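Long-range contacts in PrgB (Enterococcus faecalis, PDB 6GED), which probably serves as a cell-wall-anchored adhesin of the antigen I/II family, represented here by its glucan-binding protein C domain with bound sodium and nucleic acid: residues F131-Q136 with T171-K176; H210-S215 with S298-A303; S20-A25 with K224-S229. All coordinates share one frame; numbering follows the deposited sequence.

Contact 1: F131-Q136 with T171-K176; sequences FVYELQ and TRLTIK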
loop_
_atom_site.group_PDB
_atom_site.type_symbol
_atom_site.label_atom_id
_atom_site.label_comp_id
_atom_site.label_asym_id
_atom_site.label_seq_id
_atom_site.Cartn_x
_atom_site.Cartn_y
_atom_site.Cartn_z
ATOM N N PHE A 131 0.771 9.738 -7.469
ATOM C CA PHE A 131 0.297 9.012 -6.306
ATOM C C PHE A 131 0.289 10.008 -5.165
ATOM O O PHE A 131 1.345 10.522 -4.791
ATOM C CB PHE A 131 1.210 7.830 -5.959
ATOM C CG PHE A 131 1.061 6.644 -6.884
ATOM C CD1 PHE A 131 1.099 6.813 -8.258
ATOM C CD2 PHE A 131 0.844 5.375 -6.366
ATOM C CE1 PHE A 131 0.940 5.729 -9.106
ATOM C CE2 PHE A 131 0.704 4.263 -7.193
ATOM C CZ PHE A 131 0.751 4.444 -8.599
ATOM N N VAL A 132 -0.879 10.300 -4.620
ATOM C CA VAL A 132 -0.991 11.320 -3.578
ATOM C C VAL A 132 -1.299 10.596 -2.276
ATOM O O VAL A 132 -2.315 9.896 -2.164
ATOM C CB VAL A 132 -2.069 12.359 -3.929
ATOM C CG1 VAL A 132 -2.074 13.509 -2.906
ATOM C CG2 VAL A 132 -1.838 12.918 -5.331
ATOM N N TYR A 133 -0.437 10.783 -1.277
ATOM C CA TYR A 133 -0.529 10.058 -0.023
ATOM C C TYR A 133 -0.900 11.049 1.061
ATOM O O TYR A 133 -0.322 12.140 1.122
ATOM C CB TYR A 133 0.796 9.421 0.323
ATOM C CG TYR A 133 1.234 8.314 -0.604
ATOM C CD1 TYR A 133 0.903 7.004 -0.331
ATOM C CD2 TYR A 133 1.971 8.592 -1.750
ATOM C CE1 TYR A 133 1.342 5.964 -1.162
ATOM C CE2 TYR A 133 2.420 7.579 -2.584
ATOM C CZ TYR A 133 2.091 6.268 -2.286
ATOM O OH TYR A 133 2.524 5.267 -3.086
ATOM N N GLU A 134 -1.879 10.706 1.886
ATOM C CA GLU A 134 -2.244 11.611 2.974
ATOM C C GLU A 134 -2.386 10.830 4.270
ATOM O O GLU A 134 -3.251 9.961 4.378
ATOM C CB GLU A 134 -3.532 12.395 2.682
ATOM C CG GLU A 134 -3.789 13.449 3.771
ATOM C CD GLU A 134 -4.894 14.424 3.392
ATOM O OE1 GLU A 134 -5.029 15.452 4.091
ATOM O OE2 GLU A 134 -5.612 14.156 2.380
ATOM N N LEU A 135 -1.576 11.179 5.276
ATOM C CA LEU A 135 -1.720 10.559 6.585
ATOM C C LEU A 135 -3.161 10.657 7.046
ATOM O O LEU A 135 -3.767 11.733 6.992
ATOM C CB LEU A 135 -0.791 11.266 7.608
ATOM C CG LEU A 135 -0.756 10.656 9.016
ATOM C CD1 LEU A 135 0.636 10.829 9.645
ATOM C CD2 LEU A 135 -1.800 11.330 9.908
ATOM N N GLN A 136 -3.701 9.573 7.554
ATOM C CA GLN A 136 -4.991 9.646 8.223
ATOM C C GLN A 136 -4.925 9.250 9.687
ATOM O O GLN A 136 -5.679 9.798 10.488
ATOM C CB GLN A 136 -6.024 8.738 7.520
ATOM C CG GLN A 136 -6.116 8.912 6.007
ATOM C CD GLN A 136 -6.971 10.082 5.633
ATOM O OE1 GLN A 136 -8.195 9.960 5.491
ATOM N NE2 GLN A 136 -6.331 11.236 5.456
ATOM N N THR A 171 -3.265 5.476 5.844
ATOM C CA THR A 171 -2.809 6.424 4.843
ATOM C C THR A 171 -3.850 6.388 3.731
ATOM O O THR A 171 -4.309 5.306 3.382
ATOM C CB THR A 171 -1.427 6.015 4.288
ATOM O OG1 THR A 171 -0.488 5.850 5.362
ATOM C CG2 THR A 171 -0.861 7.039 3.268
ATOM N N ARG A 172 -4.261 7.551 3.225
ATOM C CA ARG A 172 -5.116 7.573 2.038
ATOM C C ARG A 172 -4.248 7.705 0.793
ATOM O O ARG A 172 -3.279 8.463 0.772
ATOM C CB ARG A 172 -6.127 8.745 2.122
ATOM C CG ARG A 172 -7.149 8.664 0.983
ATOM C CD ARG A 172 -8.356 9.643 1.163
ATOM N NE ARG A 172 -9.403 9.302 0.189
ATOM C CZ ARG A 172 -10.166 8.230 0.312
ATOM N NH1 ARG A 172 -9.995 7.435 1.374
ATOM N NH2 ARG A 172 -11.078 7.941 -0.616
ATOM N N LEU A 173 -4.654 7.051 -0.294
ATOM C CA LEU A 173 -3.907 7.070 -1.535
ATOM C C LEU A 173 -4.894 7.409 -2.644
ATOM O O LEU A 173 -5.928 6.731 -2.785
ATOM C CB LEU A 173 -3.217 5.696 -1.809
ATOM C CG LEU A 173 -2.579 5.480 -3.201
ATOM C CD1 LEU A 173 -1.586 6.560 -3.566
ATOM C CD2 LEU A 173 -1.897 4.073 -3.289
ATOM N N THR A 174 -4.582 8.456 -3.397
ATOM C CA THR A 174 -5.333 8.829 -4.596
ATOM C C THR A 174 -4.371 8.737 -5.761
ATOM O O THR A 174 -3.268 9.282 -5.683
ATOM C CB THR A 174 -5.915 10.263 -4.491
ATOM O OG1 THR A 174 -6.693 10.328 -3.303
ATOM C CG2 THR A 174 -6.852 10.570 -5.725
ATOM N N ILE A 175 -4.785 8.094 -6.853
ATOM C CA ILE A 175 -3.903 7.898 -7.998
ATOM C C ILE A 175 -4.528 8.575 -9.207
ATOM O O ILE A 175 -5.707 8.361 -9.487
ATOM C CB ILE A 175 -3.694 6.399 -8.304
ATOM C CG1 ILE A 175 -2.871 5.718 -7.231
ATOM C CG2 ILE A 175 -2.963 6.210 -9.684
ATOM C CD1 ILE A 175 -2.977 4.177 -7.300
ATOM N N LYS A 176 -3.748 9.384 -9.914
ATOM C CA LYS A 176 -4.195 9.993 -11.168
ATOM C C LYS A 176 -3.263 9.533 -12.274
ATOM O O LYS A 176 -2.034 9.649 -12.145
ATOM C CB LYS A 176 -4.216 11.533 -11.091
ATOM C CG LYS A 176 -4.871 12.083 -9.841
ATOM C CD LYS A 176 -5.302 13.527 -10.032
ATOM C CE LYS A 176 -4.571 14.470 -9.095
ATOM N NZ LYS A 176 -4.403 15.829 -9.742
HETATM O O HOH W 1 -4.979 10.751 -1.136
#
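F131-Q136 and T171-K176 are neighbouring antiparallel strands, with axes 4.6 Å apart at their closest and N-to-C directions 159° apart. V132 with T174 and E134 with R172 form the hydrogen-bonded pairs, each joined by two backbone bonds. That from V132 N to T174 O measures 2.8 Å, and the nearly straight one from R172 N to E134 O is 2.9 Å long with an angle of 173° at the hydrogen. The non-hydrogen-bonded pairs F131-I175, Y133-L173 and L135-T171 alternate with these, and their side chains share one face.

On that face I175 lies alongside F131. With CG1 anti to its own carbonyl carbon (chi1 -69°), I175 sets CG1 over the centre of the F131 ring, 3.8 Å from the centroid, in a CH-pi contact. Its CD1 continues over the same ring to reach F131 CE2 at 3.7 Å. L173 repeats the theme on Y133: CD1 sits 3.9 Å from the Y133 ring centroid, displaced toward the rim, and also touches F131, thus bridging the two aromatic residues. T171 CG2 meets the edge of the Y133 ring.

The other face, with V132, T174, E134 and R172, is mainly polar. A water joins T174 OG1, 2.8 Å away, to V132 O, to which it donates. Q136, bent at chi2, crosses R172, with CG 3.6 Å from R172 N and the amide against R172 CB; its NE2 turns back to donate to L135 O. The extended R172 chain carries its guanidinium away to D216 O.

The pairing is thus two-sided: interleaved aliphatic and aromatic groups, continued by F149, F282 and F284, make the buried side, whereas mostly hydroxyl and charged groups suit the reverse to water and polar partners.

Contact 2: H210-S215 with S298-A303; sequences HAEFVS and SAQWFA. With NA (sodium ion), chain D.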
loop_
_atom_site.group_PDB
_atom_site.type_symbol
_atom_site.label_atom_id
_atom_site.label_comp_id
_atom_site.label_asym_id
_atom_site.label_seq_id
_atom_site.Cartn_x
_atom_site.Cartn_y
_atom_site.Cartn_z
ATOM N N HIS A 210 -2.298 -8.170 14.672
ATOM C CA HIS A 210 -2.693 -6.997 13.917
ATOM C C HIS A 210 -3.089 -7.487 12.536
ATOM O O HIS A 210 -2.806 -8.635 12.156
ATOM C CB HIS A 210 -1.559 -5.967 13.846
ATOM C CG HIS A 210 -0.448 -6.365 12.946
ATOM N ND1 HIS A 210 0.589 -7.181 13.355
ATOM C CD2 HIS A 210 -0.236 -6.099 11.634
ATOM C CE1 HIS A 210 1.405 -7.382 12.334
ATOM N NE2 HIS A 210 0.926 -6.737 11.277
ATOM N N ALA A 211 -3.801 -6.640 11.815
ATOM C CA ALA A 211 -4.102 -6.963 10.421
ATOM C C ALA A 211 -3.803 -5.768 9.542
ATOM O O ALA A 211 -4.045 -4.618 9.938
ATOM C CB ALA A 211 -5.569 -7.375 10.208
ATOM N N GLU A 212 -3.309 -6.043 8.336
ATOM C CA GLU A 212 -3.283 -5.014 7.317
ATOM C C GLU A 212 -4.670 -4.922 6.657
ATOM O O GLU A 212 -5.370 -5.926 6.507
ATOM C CB GLU A 212 -2.194 -5.344 6.290
ATOM C CG GLU A 212 -0.838 -5.555 7.021
ATOM C CD GLU A 212 0.374 -5.500 6.127
ATOM O OE1 GLU A 212 0.203 -5.424 4.903
ATOM O OE2 GLU A 212 1.516 -5.558 6.649
ATOM N N PHE A 213 -5.061 -3.718 6.247
ATOM C CA PHE A 213 -6.435 -3.502 5.805
ATOM C C PHE A 213 -6.466 -2.486 4.681
ATOM O O PHE A 213 -5.507 -1.746 4.474
ATOM C CB PHE A 213 -7.375 -3.041 6.957
ATOM C CG PHE A 213 -7.087 -1.631 7.488
ATOM C CD1 PHE A 213 -6.353 -1.484 8.662
ATOM C CD2 PHE A 213 -7.594 -0.474 6.858
ATOM C CE1 PHE A 213 -6.087 -0.209 9.203
ATOM C CE2 PHE A 213 -7.319 0.831 7.407
ATOM C CZ PHE A 213 -6.550 0.927 8.586
ATOM N N VAL A 214 -7.598 -2.477 3.950
ATOM C CA VAL A 214 -7.947 -1.373 3.064
ATOM C C VAL A 214 -9.330 -0.889 3.515
ATOM O O VAL A 214 -10.069 -1.597 4.213
ATOM C CB VAL A 214 -7.914 -1.742 1.547
ATOM C CG1 VAL A 214 -6.471 -2.043 1.061
ATOM C CG2 VAL A 214 -8.807 -2.939 1.233
ATOM N N SER A 215 -9.639 0.354 3.184
ATOM C CA SER A 215 -10.892 0.929 3.653
ATOM C C SER A 215 -11.141 2.219 2.887
ATOM O O SER A 215 -10.309 2.653 2.090
ATOM C CB SER A 215 -10.833 1.198 5.159
ATOM O OG SER A 215 -9.806 2.131 5.390
ATOM N N SER A 298 3.245 -1.818 13.234
ATOM C CA SER A 298 3.143 -0.461 12.736
ATOM C C SER A 298 3.913 -0.099 11.452
ATOM O O SER A 298 4.162 1.063 11.210
ATOM C CB SER A 298 3.463 0.521 13.862
ATOM O OG SER A 298 4.710 0.237 14.415
ATOM N N ALA A 299 4.354 -1.093 10.697
ATOM C CA ALA A 299 5.030 -0.857 9.430
ATOM C C ALA A 299 4.547 -1.862 8.377
ATOM O O ALA A 299 4.423 -3.022 8.671
ATOM C CB ALA A 299 6.518 -0.929 9.600
ATOM N N GLN A 300 4.340 -1.413 7.147
ATOM C CA GLN A 300 3.835 -2.276 6.092
ATOM C C GLN A 300 4.389 -1.879 4.734
ATOM O O GLN A 300 4.827 -0.751 4.499
ATOM C CB GLN A 300 2.312 -2.217 5.960
ATOM C CG GLN A 300 1.833 -0.858 5.464
ATOM C CD GLN A 300 0.341 -0.654 5.695
ATOM O OE1 GLN A 300 -0.086 0.381 6.232
ATOM N NE2 GLN A 300 -0.447 -1.654 5.350
ATOM N N TRP A 301 4.303 -2.842 3.835
ATOM C CA TRP A 301 4.550 -2.651 2.419
ATOM C C TRP A 301 3.204 -2.681 1.709
ATOM O O TRP A 301 2.472 -3.662 1.840
ATOM C CB TRP A 301 5.427 -3.793 1.912
ATOM C CG TRP A 301 5.619 -3.782 0.451
ATOM C CD1 TRP A 301 5.568 -2.693 -0.392
ATOM C CD2 TRP A 301 5.978 -4.913 -0.363
ATOM N NE1 TRP A 301 5.848 -3.103 -1.685
ATOM C CE2 TRP A 301 6.101 -4.452 -1.689
ATOM C CE3 TRP A 301 6.193 -6.271 -0.092
ATOM C CZ2 TRP A 301 6.409 -5.308 -2.759
ATOM C CZ3 TRP A 301 6.519 -7.123 -1.154
ATOM C CH2 TRP A 301 6.626 -6.635 -2.465
ATOM N N PHE A 302 2.863 -1.610 0.984
ATOM C CA PHE A 302 1.652 -1.594 0.187
ATOM C C PHE A 302 2.080 -1.401 -1.263
ATOM O O PHE A 302 2.739 -0.406 -1.584
ATOM C CB PHE A 302 0.641 -0.498 0.608
ATOM C CG PHE A 302 -0.624 -0.594 -0.204
ATOM C CD1 PHE A 302 -1.643 -1.420 0.217
ATOM C CD2 PHE A 302 -0.716 0.016 -1.451
ATOM C CE1 PHE A 302 -2.796 -1.582 -0.565
ATOM C CE2 PHE A 302 -1.859 -0.140 -2.237
ATOM C CZ PHE A 302 -2.895 -0.955 -1.763
ATOM N N ALA A 303 1.769 -2.397 -2.109
ATOM C CA ALA A 303 2.119 -2.407 -3.523
ATOM C C ALA A 303 0.832 -2.195 -4.312
ATOM O O ALA A 303 -0.210 -2.770 -3.991
ATOM C CB ALA A 303 2.801 -3.724 -3.949
HETATM NA NA NA D . 0.994 -7.609 3.762
HETATM O O HOH W 2 3.548 -5.408 5.017
HETATM O O HOH W 3 0.043 -3.585 3.185
HETATM O O HOH W 4 2.480 -6.399 2.582
HETATM O O HOH W 5 2.817 -9.428 3.946
#
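The strands around E212 and Q300 do not pair; their axes pass 9.3 Å apart at an angle of 48°, so side chains and water fill the gap. E212 and Q300 point toward each other and slide past in opposite directions, their carboxylate and amide planes 70° apart. The closest touch is E212 OE2 on Q300 CB, at 3.5 Å, and no direct hydrogen bond crosses.

Water does the joining instead. One molecule donates to E212 OE2 and accepts from W301 N, 2.9 Å away. A second donates to E212 OE1 and to W301 O, and takes a bond of 2.9 Å from Q300 NE2. The extended Q300 chain starts with CG between its backbone N and carbonyl carbon (chi1 67°), which lays the amide alongside E212 to meet this water; NE2 also makes a weak bond to G285 O.

E212 OE1 binds the sodium ion at 2.6 Å, so this one oxygen serves both metal and water. A further water lies 2.2 Å from the sodium and donates to W301 O at 2.8 Å, tying the facing strand to the coordination shell. S199 O and N201 OD1 are also ligands. Farther along, V214 CG1 reaches F302 CE1 at 4.0 Å, the two side chains crossing at about a right angle; the F302 ring stacks on F284.

Strand 211-215 belongs to the large antiparallel sheet and 299-302 to the second one, an arrangement typical of a beta-sandwich, here with a partly hydrated sodium site where the two sheets meet, bound directly from E212 and through water from W301.

Contact 3: S20-A25 with K224-S229; sequences SYVNEA and KYINGS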
loop_
_atom_site.group_PDB
_atom_site.type_symbol
_atom_site.label_atom_id
_atom_site.label_comp_id
_atom_site.label_asym_id
_atom_site.label_seq_id
_atom_site.Cartn_x
_atom_site.Cartn_y
_atom_site.Cartn_z
ATOM N N SER A 20 -11.377 -18.141 -5.911
ATOM C CA SER A 20 -10.536 -17.224 -6.699
ATOM C C SER A 20 -11.305 -16.439 -7.732
ATOM O O SER A 20 -10.723 -15.790 -8.583
ATOM C CB SER A 20 -9.266 -17.831 -7.307
ATOM O OG SER A 20 -9.603 -18.618 -8.429
ATOM N N TYR A 21 -12.622 -16.473 -7.634
ATOM C CA TYR A 21 -13.439 -15.730 -8.567
ATOM C C TYR A 21 -14.269 -14.646 -7.931
ATOM O O TYR A 21 -14.695 -14.758 -6.793
ATOM C CB TYR A 21 -14.433 -16.655 -9.257
ATOM C CG TYR A 21 -13.862 -17.535 -10.320
ATOM C CD1 TYR A 21 -13.393 -18.792 -10.017
ATOM C CD2 TYR A 21 -13.814 -17.116 -11.632
ATOM C CE1 TYR A 21 -12.879 -19.607 -10.986
ATOM C CE2 TYR A 21 -13.298 -17.929 -12.613
ATOM C CZ TYR A 21 -12.832 -19.174 -12.278
ATOM O OH TYR A 21 -12.321 -19.993 -13.245
ATOM N N VAL A 22 -14.434 -13.555 -8.660
ATOM C CA VAL A 22 -15.386 -12.535 -8.241
ATOM C C VAL A 22 -16.754 -12.909 -8.811
ATOM O O VAL A 22 -16.859 -13.547 -9.870
ATOM C CB VAL A 22 -14.916 -11.132 -8.685
ATOM C CG1 VAL A 22 -15.974 -10.084 -8.394
ATOM C CG2 VAL A 22 -13.637 -10.767 -7.973
ATOM N N ASN A 23 -17.823 -12.559 -8.092
ATOM C CA ASN A 23 -19.156 -12.909 -8.576
ATOM C C ASN A 23 -19.682 -11.913 -9.597
ATOM O O ASN A 23 -20.825 -12.041 -10.044
ATOM C CB ASN A 23 -20.127 -13.041 -7.403
ATOM C CG ASN A 23 -19.719 -14.143 -6.445
ATOM O OD1 ASN A 23 -19.867 -15.329 -6.748
ATOM N ND2 ASN A 23 -19.185 -13.755 -5.283
ATOM N N GLU A 24 -18.871 -10.937 -9.971
ATOM C CA GLU A 24 -19.124 -10.053 -11.096
ATOM C C GLU A 24 -18.020 -10.253 -12.120
ATOM O O GLU A 24 -16.852 -10.420 -11.748
ATOM C CB GLU A 24 -19.143 -8.594 -10.654
ATOM C CG GLU A 24 -20.500 -8.079 -10.260
ATOM C CD GLU A 24 -20.500 -6.577 -10.190
ATOM O OE1 GLU A 24 -19.397 -5.998 -10.340
ATOM O OE2 GLU A 24 -21.587 -5.987 -9.997
ATOM N N ALA A 25 -18.385 -10.238 -13.404
ATOM C CA ALA A 25 -17.383 -10.385 -14.455
ATOM C C ALA A 25 -16.425 -9.198 -14.416
ATOM O O ALA A 25 -16.852 -8.042 -14.371
ATOM C CB ALA A 25 -18.050 -10.498 -15.829
ATOM N N LYS A 224 -14.583 -5.292 -4.214
ATOM C CA LYS A 224 -15.237 -6.513 -4.688
ATOM C C LYS A 224 -14.597 -7.730 -4.012
ATOM O O LYS A 224 -13.380 -7.958 -4.119
ATOM C CB LYS A 224 -15.139 -6.657 -6.201
ATOM C CG LYS A 224 -15.896 -5.554 -6.989
ATOM C CD LYS A 224 -17.261 -5.265 -6.371
ATOM C CE LYS A 224 -18.307 -4.905 -7.423
ATOM N NZ LYS A 224 -19.679 -4.871 -6.835
ATOM N N TYR A 225 -15.436 -8.492 -3.332
ATOM C CA TYR A 225 -15.011 -9.640 -2.558
ATOM C C TYR A 225 -14.645 -10.765 -3.509
ATOM O O TYR A 225 -15.349 -11.006 -4.485
ATOM C CB TYR A 225 -16.158 -10.062 -1.632
ATOM C CG TYR A 225 -15.865 -11.367 -0.997
ATOM C CD1 TYR A 225 -16.555 -12.525 -1.345
ATOM C CD2 TYR A 225 -14.831 -11.464 -0.093
ATOM C CE1 TYR A 225 -16.209 -13.768 -0.743
ATOM C CE2 TYR A 225 -14.485 -12.664 0.492
ATOM C CZ TYR A 225 -15.168 -13.799 0.178
ATOM O OH TYR A 225 -14.751 -14.959 0.808
ATOM N N ILE A 226 -13.530 -11.443 -3.243
ATOM C CA ILE A 226 -13.099 -12.604 -4.018
ATOM C C ILE A 226 -13.570 -13.863 -3.305
ATOM O O ILE A 226 -13.283 -14.055 -2.114
ATOM C CB ILE A 226 -11.566 -12.644 -4.160
ATOM C CG1 ILE A 226 -11.016 -11.343 -4.751
ATOM C CG2 ILE A 226 -11.140 -13.909 -4.866
ATOM C CD1 ILE A 226 -9.460 -11.273 -4.781
ATOM N N ASN A 227 -14.265 -14.738 -4.026
ATOM C CA ASN A 227 -14.711 -15.991 -3.433
ATOM C C ASN A 227 -13.529 -16.726 -2.856
ATOM O O ASN A 227 -12.517 -16.900 -3.531
ATOM C CB ASN A 227 -15.383 -16.884 -4.472
ATOM C CG ASN A 227 -16.635 -16.276 -5.003
ATOM O OD1 ASN A 227 -17.455 -15.794 -4.239
ATOM N ND2 ASN A 227 -16.803 -16.306 -6.318
ATOM N N GLY A 228 -13.642 -17.098 -1.578
ATOM C CA GLY A 228 -12.591 -17.820 -0.915
ATOM C C GLY A 228 -11.589 -16.945 -0.205
ATOM O O GLY A 228 -10.691 -17.479 0.435
ATOM N N SER A 229 -11.733 -15.621 -0.282
ATOM C CA SER A 229 -10.872 -14.697 0.450
ATOM C C SER A 229 -11.298 -14.578 1.908
ATOM O O SER A 229 -12.488 -14.518 2.223
ATOM C CB SER A 229 -10.919 -13.300 -0.178
ATOM O OG SER A 229 -10.106 -12.433 0.592
#
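N227 is held by S20, Y21 and N23, using both its backbone and its side chain. Its N donates to Y21 O at 2.8 Å, and its carbonyl oxygen accepts from S20 N at 2.9 Å, so the two loops are fastened on both sides of the residue; S20 OG meanwhile bonds Q311, at the other end of the modelled chain. With CG anti to the carbonyl carbon (chi1 -64°), the N227 amide reaches over the carbonyl of Y21 to the side chain of N23. There the two amides exchange hydrogen bonds: N23 ND2 gives to N227 OD1 at 2.9 Å, and N227 ND2 gives to N23 OD1 at 3.2 Å. Their planes are 64° apart, so this is no flat amide pair; N227 ND2 stands above the plane of the side-chain carbonyl of N23. The same ND2 makes a weak bond to E18 O.

V22, between Y21 and N23, makes the apolar part of the contact. Although its CB points away from K224-S229, the methyls still graze that segment: CG2 lies 4.2 Å from I226 CG1 and also rests near Y225 O, while CG1 approaches K224 CB. V273 of strand 272-276 adjoins both V22 and I226, extending this apolar patch.

K224 closes the far end. Its chain, bent at chi2 (-43°) and again at chi3, swings the CE methylene to 3.3 Å from E24 OE1. K224 NZ stands 3.7 Å from the same oxygen, a long salt bridge, and probably adds a loose electrostatic attraction.

N227 and G228 are the central residues of a type II beta turn from I226 to S229, closed by S229 N on I226 O at 2.9 Å, with G228 taking the positive phi. The contact is a loop-to-loop junction in which the asparagine at the second position of this turn ties the N-terminal part of the modelled chain to the segment that follows strand 221-224.

Overall arrangement
Contacts 1 and 2 share a sheet: strand 280-287 pairs with both 169-179 and 211-215, and its F282 and F284 meet L173 of contact 1 as well as F302 of contact 2. Their centres are 14 Å apart. Contact 2 carries the sodium site; the side chains of T171 in contact 1 and I226 in contact 3 are each about 14 Å from sodium. Contact 3 lies peripherally, its centre 26 Å from that of contact 1 and 21 Å from that of contact 2, and its loop encloses contact 1 in sequence. The nearest atoms of contacts 1, 2 and 3 are about 9, 19 and 29 Å from the bound nucleic acid.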